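Local coordinates for core protein VP7 (Bluetongue virus, PDB 1BVP), which forms trimeric capsomers of the bluetongue virus inner capsid, which assemble on a scaffold of VP3, at residues D157-L163 and A241-V247; A36-Y40 and F63-M68; L18-I23 and M50-S54; M69-I75 and L308-L313. One frame throughout, in Å; residues are numbered along the deposited sequence.

How the interactions relate
The four contacts sample the two architectures of one capsid subunit. Interaction 1 pairs two strands in the beta domain, and its centre is 61 Å from that of interaction 2, on the opposite side of the chain's centre. Interactions 2, 3 and 4 belong to the helical part. Interactions 2 and 4 use successive portions of helix 55-73, with centres 14 Å apart. Interaction 3 joins the loops flanking helix 27-44 and touches interaction 2 where Ile37 CD1 packs on Met50 CA at 3.9 Å. Interaction 4 ties residues 69-75 to residues 308-313; the intervening chain includes both strands of interaction 1, whose nearest atoms are about 27 Å away.

Interaction 1 of 4, residues D157-L163 and A241-V247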
# COMPACT_ATOMS: atom_id res chain seq x y z
N ASP A 157 7.66 -14.06 -13.86
CA ASP A 157 8.08 -14.49 -12.53
C ASP A 157 8.34 -15.97 -12.46
O ASP A 157 8.40 -16.54 -11.36
CB ASP A 157 6.96 -14.20 -11.53
CG ASP A 157 5.67 -14.98 -11.83
OD1 ASP A 157 5.52 -15.51 -12.96
OD2 ASP A 157 4.80 -15.04 -10.93
N MET A 158 8.61 -16.58 -13.61
CA MET A 158 8.72 -18.03 -13.63
C MET A 158 9.73 -18.66 -14.57
O MET A 158 9.99 -18.15 -15.67
CB MET A 158 7.35 -18.52 -14.03
CG MET A 158 7.05 -19.88 -13.65
SD MET A 158 5.68 -19.83 -12.55
CE MET A 158 6.35 -20.87 -11.45
N ILE A 159 10.29 -19.78 -14.13
CA ILE A 159 11.18 -20.57 -14.98
C ILE A 159 10.73 -22.03 -14.85
O ILE A 159 10.05 -22.42 -13.87
CB ILE A 159 12.69 -20.48 -14.62
CG1 ILE A 159 12.99 -21.27 -13.36
CG2 ILE A 159 13.14 -19.04 -14.54
CD1 ILE A 159 14.42 -21.71 -13.30
N GLN A 160 11.07 -22.83 -15.86
CA GLN A 160 10.76 -24.28 -15.86
C GLN A 160 12.04 -24.94 -16.31
O GLN A 160 12.83 -24.32 -17.04
CB GLN A 160 9.60 -24.67 -16.77
CG GLN A 160 9.79 -24.23 -18.20
CD GLN A 160 8.50 -24.26 -18.99
OE1 GLN A 160 7.42 -24.46 -18.44
NE2 GLN A 160 8.60 -24.03 -20.28
N VAL A 161 12.29 -26.12 -15.76
CA VAL A 161 13.48 -26.89 -16.06
C VAL A 161 13.04 -28.26 -16.57
O VAL A 161 12.14 -28.89 -15.96
CB VAL A 161 14.32 -27.13 -14.76
CG1 VAL A 161 15.70 -27.59 -15.10
CG2 VAL A 161 14.38 -25.90 -13.94
N SER A 162 13.62 -28.68 -17.70
CA SER A 162 13.36 -30.00 -18.31
C SER A 162 14.53 -30.88 -17.90
O SER A 162 15.70 -30.50 -18.08
CB SER A 162 13.37 -29.94 -19.84
OG SER A 162 12.40 -29.06 -20.36
N LEU A 163 14.25 -32.04 -17.33
CA LEU A 163 15.31 -32.96 -16.92
C LEU A 163 15.20 -34.33 -17.64
O LEU A 163 14.11 -34.95 -17.66
CB LEU A 163 15.22 -33.27 -15.41
CG LEU A 163 15.37 -32.35 -14.19
CD1 LEU A 163 16.78 -31.85 -14.09
CD2 LEU A 163 14.37 -31.23 -14.27
N ALA A 241 11.35 -35.41 -16.75
CA ALA A 241 10.69 -34.64 -15.71
C ALA A 241 10.76 -33.15 -16.00
O ALA A 241 11.63 -32.68 -16.75
CB ALA A 241 11.34 -34.93 -14.36
N MET A 242 9.78 -32.42 -15.46
CA MET A 242 9.74 -30.96 -15.57
C MET A 242 9.40 -30.33 -14.23
O MET A 242 8.53 -30.84 -13.50
CB MET A 242 8.74 -30.51 -16.61
CG MET A 242 9.32 -30.49 -17.96
SD MET A 242 8.28 -29.67 -19.12
CE MET A 242 9.17 -28.05 -19.21
N VAL A 243 10.15 -29.30 -13.83
CA VAL A 243 9.80 -28.61 -12.58
C VAL A 243 9.64 -27.14 -12.87
O VAL A 243 10.28 -26.64 -13.82
CB VAL A 243 10.87 -28.79 -11.46
CG1 VAL A 243 11.17 -30.24 -11.23
CG2 VAL A 243 12.13 -28.04 -11.78
N GLN A 244 8.68 -26.49 -12.19
CA GLN A 244 8.58 -25.02 -12.33
C GLN A 244 9.11 -24.40 -11.07
O GLN A 244 9.00 -24.98 -9.98
CB GLN A 244 7.19 -24.49 -12.61
CG GLN A 244 6.32 -24.28 -11.45
CD GLN A 244 5.01 -23.64 -11.87
OE1 GLN A 244 4.87 -23.26 -13.02
NE2 GLN A 244 4.06 -23.51 -10.94
N ILE A 245 9.83 -23.30 -11.24
CA ILE A 245 10.37 -22.57 -10.10
C ILE A 245 9.88 -21.15 -10.23
O ILE A 245 10.12 -20.47 -11.24
CB ILE A 245 11.88 -22.57 -10.07
CG1 ILE A 245 12.38 -24.00 -9.86
CG2 ILE A 245 12.34 -21.70 -8.94
CD1 ILE A 245 13.90 -24.13 -10.03
N GLN A 246 9.05 -20.77 -9.26
CA GLN A 246 8.44 -19.44 -9.21
C GLN A 246 9.14 -18.48 -8.26
O GLN A 246 9.44 -18.85 -7.11
CB GLN A 246 7.03 -19.57 -8.69
CG GLN A 246 6.29 -18.28 -8.72
CD GLN A 246 4.93 -18.38 -8.04
OE1 GLN A 246 4.52 -19.46 -7.60
NE2 GLN A 246 4.24 -17.24 -7.94
N VAL A 247 9.42 -17.26 -8.74
CA VAL A 247 9.99 -16.22 -7.88
C VAL A 247 8.76 -15.46 -7.35
O VAL A 247 8.20 -14.58 -8.04
CB VAL A 247 10.94 -15.24 -8.62
CG1 VAL A 247 11.31 -14.10 -7.72
CG2 VAL A 247 12.20 -15.95 -9.04
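Val161 lies alongside Val243, its CG2 against CG2 of that residue at 3.8 Å, with both side chains pointing the same way out of the sheet. Ile159 and Ile245 are placed in like manner. In Ile159, CG1 falls between the backbone N and the carbonyl carbon (chi1 74°) and packs 3.7 Å from CB of Ile245. Leu163 and Ala241 continue this aliphatic face, and Phe129 of a loop touches Ile159.

The other face carries Met158, Gln160, Ser162, Met242, Gln244 and Gln246. Here Met242 bends at its last torsion (chi3 102°), bringing CE 3.6 Å from Ser162 OG and 3.9 Å from CD of Gln160. The polar ends have their bonds outside the two strands: Gln160 reaches Gly139 N and Gln137 O, Ser162 reaches Phe142 O, and Gln246 is bonded to Arg189. Thr135 and Pro156 of a neighbouring subunit pack on Gln244 and Gln246, which brings this face to the trimer contact.

Between the two faces, seven backbone hydrogen bonds hold the strands together. Ile159–Ile245, Val161–Val243 and Leu163–Ala241 are the hydrogen-bonded pairs, and the seventh bond runs from Val247 N to Asp157 O; in the second pair, Val161 N donates to Val243 O at 2.8 Å. That same oxygen is also approached by CA of Gln160, at 3.2 Å. The strand directions differ by 161°. Strand 149-155 adds to 158-163 and strand 183-195 to 241-252, so this is an interior ladder of the antiparallel beta sandwich, of jelly-roll type, that forms the outer domain of orbivirus VP7.

Interaction 2 of 4, residues A36-Y40 and F63-M68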
# COMPACT_ATOMS: atom_id res chain seq x y z
N ALA A 36 4.76 34.12 11.14
CA ALA A 36 5.08 33.84 9.76
C ALA A 36 4.59 34.93 8.83
O ALA A 36 5.35 35.47 8.04
CB ALA A 36 4.51 32.50 9.36
N ILE A 37 3.33 35.30 8.97
CA ILE A 37 2.76 36.32 8.09
C ILE A 37 3.43 37.66 8.30
O ILE A 37 3.63 38.41 7.34
CB ILE A 37 1.26 36.44 8.29
CG1 ILE A 37 0.59 35.14 7.81
CG2 ILE A 37 0.72 37.65 7.54
CD1 ILE A 37 -0.89 35.16 7.93
N ASN A 38 3.80 37.95 9.54
CA ASN A 38 4.46 39.20 9.83
C ASN A 38 5.84 39.20 9.12
O ASN A 38 6.13 40.12 8.36
CB ASN A 38 4.51 39.42 11.36
CG ASN A 38 5.24 40.73 11.76
OD1 ASN A 38 4.64 41.79 11.74
ND2 ASN A 38 6.53 40.64 12.16
N ARG A 39 6.67 38.16 9.30
CA ARG A 39 7.99 38.13 8.63
C ARG A 39 7.82 38.23 7.13
O ARG A 39 8.48 39.02 6.45
CB ARG A 39 8.74 36.86 8.93
CG ARG A 39 9.75 36.97 10.02
CD ARG A 39 10.79 38.02 9.72
NE ARG A 39 12.02 37.46 9.17
CZ ARG A 39 13.16 38.14 9.07
NH1 ARG A 39 13.22 39.40 9.48
NH2 ARG A 39 14.26 37.55 8.59
N TYR A 40 6.89 37.44 6.61
CA TYR A 40 6.62 37.40 5.21
C TYR A 40 6.25 38.76 4.64
O TYR A 40 6.91 39.24 3.73
CB TYR A 40 5.52 36.39 4.94
CG TYR A 40 5.25 36.21 3.47
CD1 TYR A 40 6.15 35.51 2.65
CD2 TYR A 40 4.11 36.78 2.88
CE1 TYR A 40 5.93 35.41 1.28
CE2 TYR A 40 3.88 36.68 1.52
CZ TYR A 40 4.79 36.00 0.73
OH TYR A 40 4.55 35.91 -0.61
N PHE A 63 -0.69 32.78 -2.53
CA PHE A 63 0.58 33.13 -3.12
C PHE A 63 1.70 33.04 -2.11
O PHE A 63 2.82 32.71 -2.46
CB PHE A 63 0.55 34.50 -3.73
CG PHE A 63 -0.37 34.61 -4.91
CD1 PHE A 63 -0.68 33.50 -5.68
CD2 PHE A 63 -0.93 35.85 -5.25
CE1 PHE A 63 -1.53 33.61 -6.78
CE2 PHE A 63 -1.78 35.96 -6.34
CZ PHE A 63 -2.09 34.85 -7.11
N MET A 64 1.38 33.27 -0.84
CA MET A 64 2.39 33.20 0.21
C MET A 64 2.80 31.75 0.36
O MET A 64 3.97 31.43 0.53
CB MET A 64 1.83 33.73 1.54
CG MET A 64 2.82 33.57 2.66
SD MET A 64 2.18 33.90 4.27
CE MET A 64 0.95 32.58 4.54
N CYS A 65 1.82 30.86 0.30
CA CYS A 65 2.09 29.43 0.40
C CYS A 65 2.88 28.94 -0.81
O CYS A 65 3.86 28.18 -0.66
CB CYS A 65 0.78 28.72 0.49
SG CYS A 65 0.05 28.92 2.10
N LEU A 66 2.49 29.40 -2.00
CA LEU A 66 3.20 29.05 -3.22
C LEU A 66 4.67 29.49 -3.10
O LEU A 66 5.59 28.71 -3.37
CB LEU A 66 2.54 29.72 -4.41
CG LEU A 66 3.08 29.42 -5.82
CD1 LEU A 66 3.30 27.94 -6.04
CD2 LEU A 66 2.07 29.94 -6.83
N ASP A 67 4.90 30.70 -2.62
CA ASP A 67 6.27 31.19 -2.46
C ASP A 67 7.07 30.32 -1.53
O ASP A 67 8.24 30.04 -1.77
CB ASP A 67 6.29 32.62 -1.88
CG ASP A 67 6.26 33.69 -2.95
OD1 ASP A 67 6.57 33.40 -4.12
OD2 ASP A 67 5.93 34.84 -2.61
N MET A 68 6.43 29.93 -0.43
CA MET A 68 7.08 29.12 0.58
C MET A 68 7.37 27.72 0.09
O MET A 68 8.44 27.18 0.39
CB MET A 68 6.22 29.09 1.83
CG MET A 68 6.21 30.43 2.54
SD MET A 68 5.33 30.37 4.09
CE MET A 68 6.01 31.83 4.81
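Met64 lies over the ring of Tyr40 in a Met-aromatic contact between two helices, 27-44 and 55-73, whose local axes pass 12.0 Å apart at 80°. A gap of that size is spanned by long side chains, and Met64 shows how. Its CB sits 3.6 Å from Tyr40 CE2, near the hydroxyl end of the ring. Met64 CG, the next atom, stands almost centrally over the face, 3.4 Å from the ring centroid of Tyr40, giving a CH-pi contact. Farther on, Met64 SD leans toward the root of the ring, oblique to it, and is 4.1 Å from Ile37 CG1. A bend at the last torsion (chi3 66°) turns Met64 CE to the same Ile37 CG1, at 4.2 Å. Cys15 of helix 2-15 packs on Met64 as well, while Met68 CE approaches Tyr40 CD1 obliquely.

The ring is fixed at its far end too. Asp67 is buried, and its carboxylate is held by several groups: OD1 accepts from Tyr84 OH and His87 N, and OD2 forms a salt bridge to Arg46, which is also hydrogen-bonded to Tyr40 OH. Such company would be expected to favour a charged carboxylate. Tyrosine, aspartate and arginine thus form a small polar cluster beside the methionine packing. Tyr40 OH donates to Asp67 OD2 at 2.7 Å, arriving on the anti side of the carboxylate and 15° out of its plane.

Interaction 3 of 4, residues L18-I23 and M50-S54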
# COMPACT_ATOMS: atom_id res chain seq x y z
N LEU A 18 -7.93 27.47 7.74
CA LEU A 18 -8.83 28.59 7.47
C LEU A 18 -10.02 28.23 6.58
O LEU A 18 -10.28 28.90 5.58
CB LEU A 18 -8.03 29.73 6.85
CG LEU A 18 -7.18 30.58 7.82
CD1 LEU A 18 -7.15 30.01 9.18
CD2 LEU A 18 -5.77 30.70 7.33
N GLN A 19 -10.78 27.22 7.01
CA GLN A 19 -11.91 26.74 6.24
C GLN A 19 -13.00 27.80 6.10
O GLN A 19 -13.54 28.03 5.04
CB GLN A 19 -12.47 25.42 6.84
CG GLN A 19 -12.36 24.14 5.93
CD GLN A 19 -11.20 23.17 6.31
OE1 GLN A 19 -10.01 23.48 6.15
NE2 GLN A 19 -11.55 21.98 6.75
N GLU A 20 -13.23 28.56 7.15
CA GLU A 20 -14.30 29.53 7.05
C GLU A 20 -13.94 30.87 7.71
O GLU A 20 -12.83 31.05 8.25
CB GLU A 20 -15.57 28.86 7.57
CG GLU A 20 -16.75 29.70 7.86
CD GLU A 20 -17.45 29.15 9.08
OE1 GLU A 20 -17.80 27.94 9.02
OE2 GLU A 20 -17.60 29.89 10.09
N ALA A 21 -14.85 31.83 7.58
CA ALA A 21 -14.66 33.18 8.09
C ALA A 21 -14.70 33.38 9.61
O ALA A 21 -13.74 33.92 10.19
CB ALA A 21 -15.64 34.13 7.39
N ARG A 22 -15.76 32.92 10.26
CA ARG A 22 -15.90 33.14 11.71
C ARG A 22 -15.43 32.07 12.72
O ARG A 22 -15.50 32.30 13.93
CB ARG A 22 -17.33 33.63 12.05
CG ARG A 22 -18.50 32.70 11.65
CD ARG A 22 -19.82 33.27 12.17
NE ARG A 22 -19.81 33.40 13.64
CZ ARG A 22 -20.57 34.22 14.36
NH1 ARG A 22 -21.46 35.02 13.77
NH2 ARG A 22 -20.46 34.24 15.69
N ILE A 23 -14.93 30.94 12.23
CA ILE A 23 -14.45 29.87 13.10
C ILE A 23 -13.37 30.32 14.08
O ILE A 23 -12.73 31.33 13.87
CB ILE A 23 -13.96 28.67 12.26
CG1 ILE A 23 -13.04 29.08 11.08
CG2 ILE A 23 -15.18 28.00 11.66
CD1 ILE A 23 -11.56 29.36 11.37
N MET A 50 -4.39 37.47 8.33
CA MET A 50 -4.47 36.19 9.01
C MET A 50 -5.81 35.53 8.80
O MET A 50 -5.90 34.33 8.89
CB MET A 50 -4.25 36.33 10.50
CG MET A 50 -2.87 36.81 10.88
SD MET A 50 -2.52 36.40 12.57
CE MET A 50 -3.80 34.99 12.94
N ARG A 51 -6.87 36.30 8.56
CA ARG A 51 -8.16 35.68 8.33
C ARG A 51 -8.75 36.27 7.05
O ARG A 51 -9.45 37.29 7.08
CB ARG A 51 -9.11 35.89 9.51
CG ARG A 51 -10.40 35.04 9.42
CD ARG A 51 -10.22 33.69 10.11
NE ARG A 51 -9.63 33.87 11.45
CZ ARG A 51 -10.32 34.01 12.59
NH1 ARG A 51 -11.65 33.98 12.58
NH2 ARG A 51 -9.68 34.19 13.75
N PRO A 52 -8.44 35.66 5.90
CA PRO A 52 -8.90 36.09 4.58
C PRO A 52 -10.40 35.91 4.37
O PRO A 52 -10.96 34.89 4.74
CB PRO A 52 -8.13 35.16 3.65
CG PRO A 52 -6.98 34.65 4.50
CD PRO A 52 -7.61 34.45 5.80
N THR A 53 -11.06 36.89 3.76
CA THR A 53 -12.49 36.79 3.48
C THR A 53 -12.73 36.95 1.97
O THR A 53 -13.27 36.05 1.31
CB THR A 53 -13.33 37.80 4.33
OG1 THR A 53 -12.77 39.12 4.25
CG2 THR A 53 -13.30 37.38 5.78
N SER A 54 -12.26 38.05 1.39
CA SER A 54 -12.41 38.28 -0.03
C SER A 54 -11.51 37.37 -0.86
O SER A 54 -10.50 36.87 -0.38
CB SER A 54 -12.08 39.73 -0.37
OG SER A 54 -10.71 40.02 -0.17
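The guanidinium group of Arg51 presents its edge to Ala21 O, which lies nearly in the guanidinium plane, only 6° out of it. NH1 of Arg51 donates to Ala21 O at 3.2 Å, with an N-H...O angle of 161°. Ile23 O comes in obliquely; although it is 3.1 Å from Arg51 NH1, the angle is too poor for a hydrogen bond. A bent chain makes this approach possible: Arg51 turns at its second and third torsions (chi2 91°) and folds back across the 18-23 loop, so that its CD also passes 3.5 Å from Ala21 O.

Apolar contacts complete the junction. Leu18 CD2 rests 4.0 Å from Met50 O, and CG of Leu18 approaches CD of Pro52 at 4.4 Å, with Leu33 and Met61 packing on Leu18 from the two neighbouring helices. At the exposed side, Ala21 CB meets Thr53 CG2 at 4.3 Å. The two loops flank helix 27-44, and Ser54, next in line, is the N-cap of helix 55-73, its OG bonded to Gln57 N.

Thr3, Pro97 and Arg7 of a neighbouring subunit pack on Gln19, Arg22 and Ile23, so the loop held by Arg51 also faces the trimer partner. The polar part of the contact is a cationic group facing carbonyl oxygens; with a single hydrogen bond and poor order at Ala21, it is probably a fairly yielding link.

Interaction 4 of 4, residues M69-I75 and L308-L313; sequences MLSAAGI and LTLLLL
An antiparallel helix pair brings Met69 and Ala72, on the last turns of helix 55-73, against Leu312 of helix 304-323. The local axes are 9.9 Å apart and their directions differ by 166°. Leu312 CD2 meets the methyl of Ala72, CB, at 3.8 Å and reaches on toward Ala73. Nearer the root of the same leucine, Met69 CG lies 4.1 Å from Leu312 CB. The methionine chain crosses that leucine obliquely and bends at its second and third torsions (chi2 -90°), and CE ends 4.4 Å from Leu313 CG.

The backbones come closer near the end of the first helix, consistent with the small Ala73, whose CB touches Thr309 OG1 at 4.0 Å. The hydroxyl of Thr309 is bonded to Asp305 O, one turn earlier in its own helix. Here helix 55-73 stops in a Schellman motif: Gly74 takes a positive phi of 80°, Ile75 N bonds to Leu70 O at 3.1 Å, and Gly74 N makes a weak bond to Ser71 O. The turn that follows sets Ile75 CD1 4.2 Å from Thr309 CG2. In this helical bundle, helix 276-286 packs on both partners, Ile285 touching Ile75 and Trp278 touching Leu313. Ile109 of helix 103-116 packs on Leu308, whose CD1 lies 4.0 Å from Ala72 O.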
# COMPACT_ATOMS: atom_id res chain seq x y z
N MET A 69 6.44 27.14 -0.67
CA MET A 69 6.63 25.81 -1.25
C MET A 69 7.82 25.87 -2.24
O MET A 69 8.79 25.14 -2.10
CB MET A 69 5.33 25.39 -1.94
CG MET A 69 5.31 23.99 -2.59
SD MET A 69 5.87 24.00 -4.32
CE MET A 69 7.03 22.68 -4.34
N LEU A 70 7.82 26.84 -3.16
CA LEU A 70 8.91 26.94 -4.12
C LEU A 70 10.25 27.17 -3.47
O LEU A 70 11.24 26.56 -3.86
CB LEU A 70 8.64 28.00 -5.19
CG LEU A 70 7.33 27.75 -5.96
CD1 LEU A 70 6.96 28.91 -6.83
CD2 LEU A 70 7.41 26.45 -6.77
N SER A 71 10.30 28.02 -2.45
CA SER A 71 11.58 28.28 -1.79
C SER A 71 12.11 27.05 -1.05
O SER A 71 13.30 26.75 -1.11
CB SER A 71 11.51 29.49 -0.85
OG SER A 71 11.24 30.66 -1.61
N ALA A 72 11.22 26.32 -0.39
CA ALA A 72 11.67 25.13 0.34
C ALA A 72 12.13 24.04 -0.63
O ALA A 72 13.03 23.27 -0.30
CB ALA A 72 10.55 24.59 1.23
N ALA A 73 11.49 23.95 -1.80
CA ALA A 73 11.82 22.96 -2.82
C ALA A 73 13.02 23.35 -3.67
O ALA A 73 13.58 22.50 -4.36
CB ALA A 73 10.63 22.69 -3.69
N GLY A 74 13.41 24.61 -3.61
CA GLY A 74 14.56 25.09 -4.36
C GLY A 74 14.27 25.35 -5.82
O GLY A 74 15.18 25.43 -6.63
N ILE A 75 13.01 25.56 -6.14
CA ILE A 75 12.55 25.80 -7.50
C ILE A 75 12.30 27.27 -7.83
O ILE A 75 11.84 28.06 -7.01
CB ILE A 75 11.22 25.07 -7.74
CG1 ILE A 75 11.39 23.58 -7.50
CG2 ILE A 75 10.64 25.39 -9.10
CD1 ILE A 75 10.09 22.84 -7.50
N LEU A 308 10.67 15.36 -1.46
CA LEU A 308 10.29 16.60 -0.79
C LEU A 308 9.30 17.38 -1.63
O LEU A 308 8.25 17.84 -1.13
CB LEU A 308 11.51 17.45 -0.60
CG LEU A 308 11.78 18.07 0.76
CD1 LEU A 308 12.30 19.44 0.49
CD2 LEU A 308 10.54 18.13 1.61
N THR A 309 9.66 17.59 -2.89
CA THR A 309 8.81 18.32 -3.81
C THR A 309 7.41 17.71 -3.89
O THR A 309 6.41 18.43 -3.95
CB THR A 309 9.46 18.36 -5.20
OG1 THR A 309 10.76 18.98 -5.12
CG2 THR A 309 8.60 19.14 -6.16
N LEU A 310 7.32 16.38 -3.90
CA LEU A 310 6.02 15.73 -3.96
C LEU A 310 5.26 16.02 -2.69
O LEU A 310 4.09 16.42 -2.77
CB LEU A 310 6.16 14.20 -4.17
CG LEU A 310 6.68 13.86 -5.57
CD1 LEU A 310 7.10 12.43 -5.60
CD2 LEU A 310 5.64 14.16 -6.63
N LEU A 311 5.89 15.84 -1.53
CA LEU A 311 5.22 16.11 -0.25
C LEU A 311 4.75 17.56 -0.14
O LEU A 311 3.59 17.84 0.17
CB LEU A 311 6.13 15.79 0.91
CG LEU A 311 6.44 14.30 0.95
CD1 LEU A 311 7.24 14.02 2.19
CD2 LEU A 311 5.13 13.50 0.94
N LEU A 312 5.66 18.47 -0.45
CA LEU A 312 5.38 19.89 -0.42
C LEU A 312 4.23 20.25 -1.40
O LEU A 312 3.28 20.97 -1.05
CB LEU A 312 6.67 20.64 -0.72
CG LEU A 312 7.50 21.35 0.38
CD1 LEU A 312 7.34 20.74 1.72
CD2 LEU A 312 8.95 21.40 -0.00
N LEU A 313 4.27 19.70 -2.62
CA LEU A 313 3.22 19.99 -3.59
C LEU A 313 1.87 19.41 -3.17
O LEU A 313 0.85 20.01 -3.42
CB LEU A 313 3.60 19.42 -4.94
CG LEU A 313 3.73 20.38 -6.10
CD1 LEU A 313 3.83 19.51 -7.33
CD2 LEU A 313 2.54 21.33 -6.21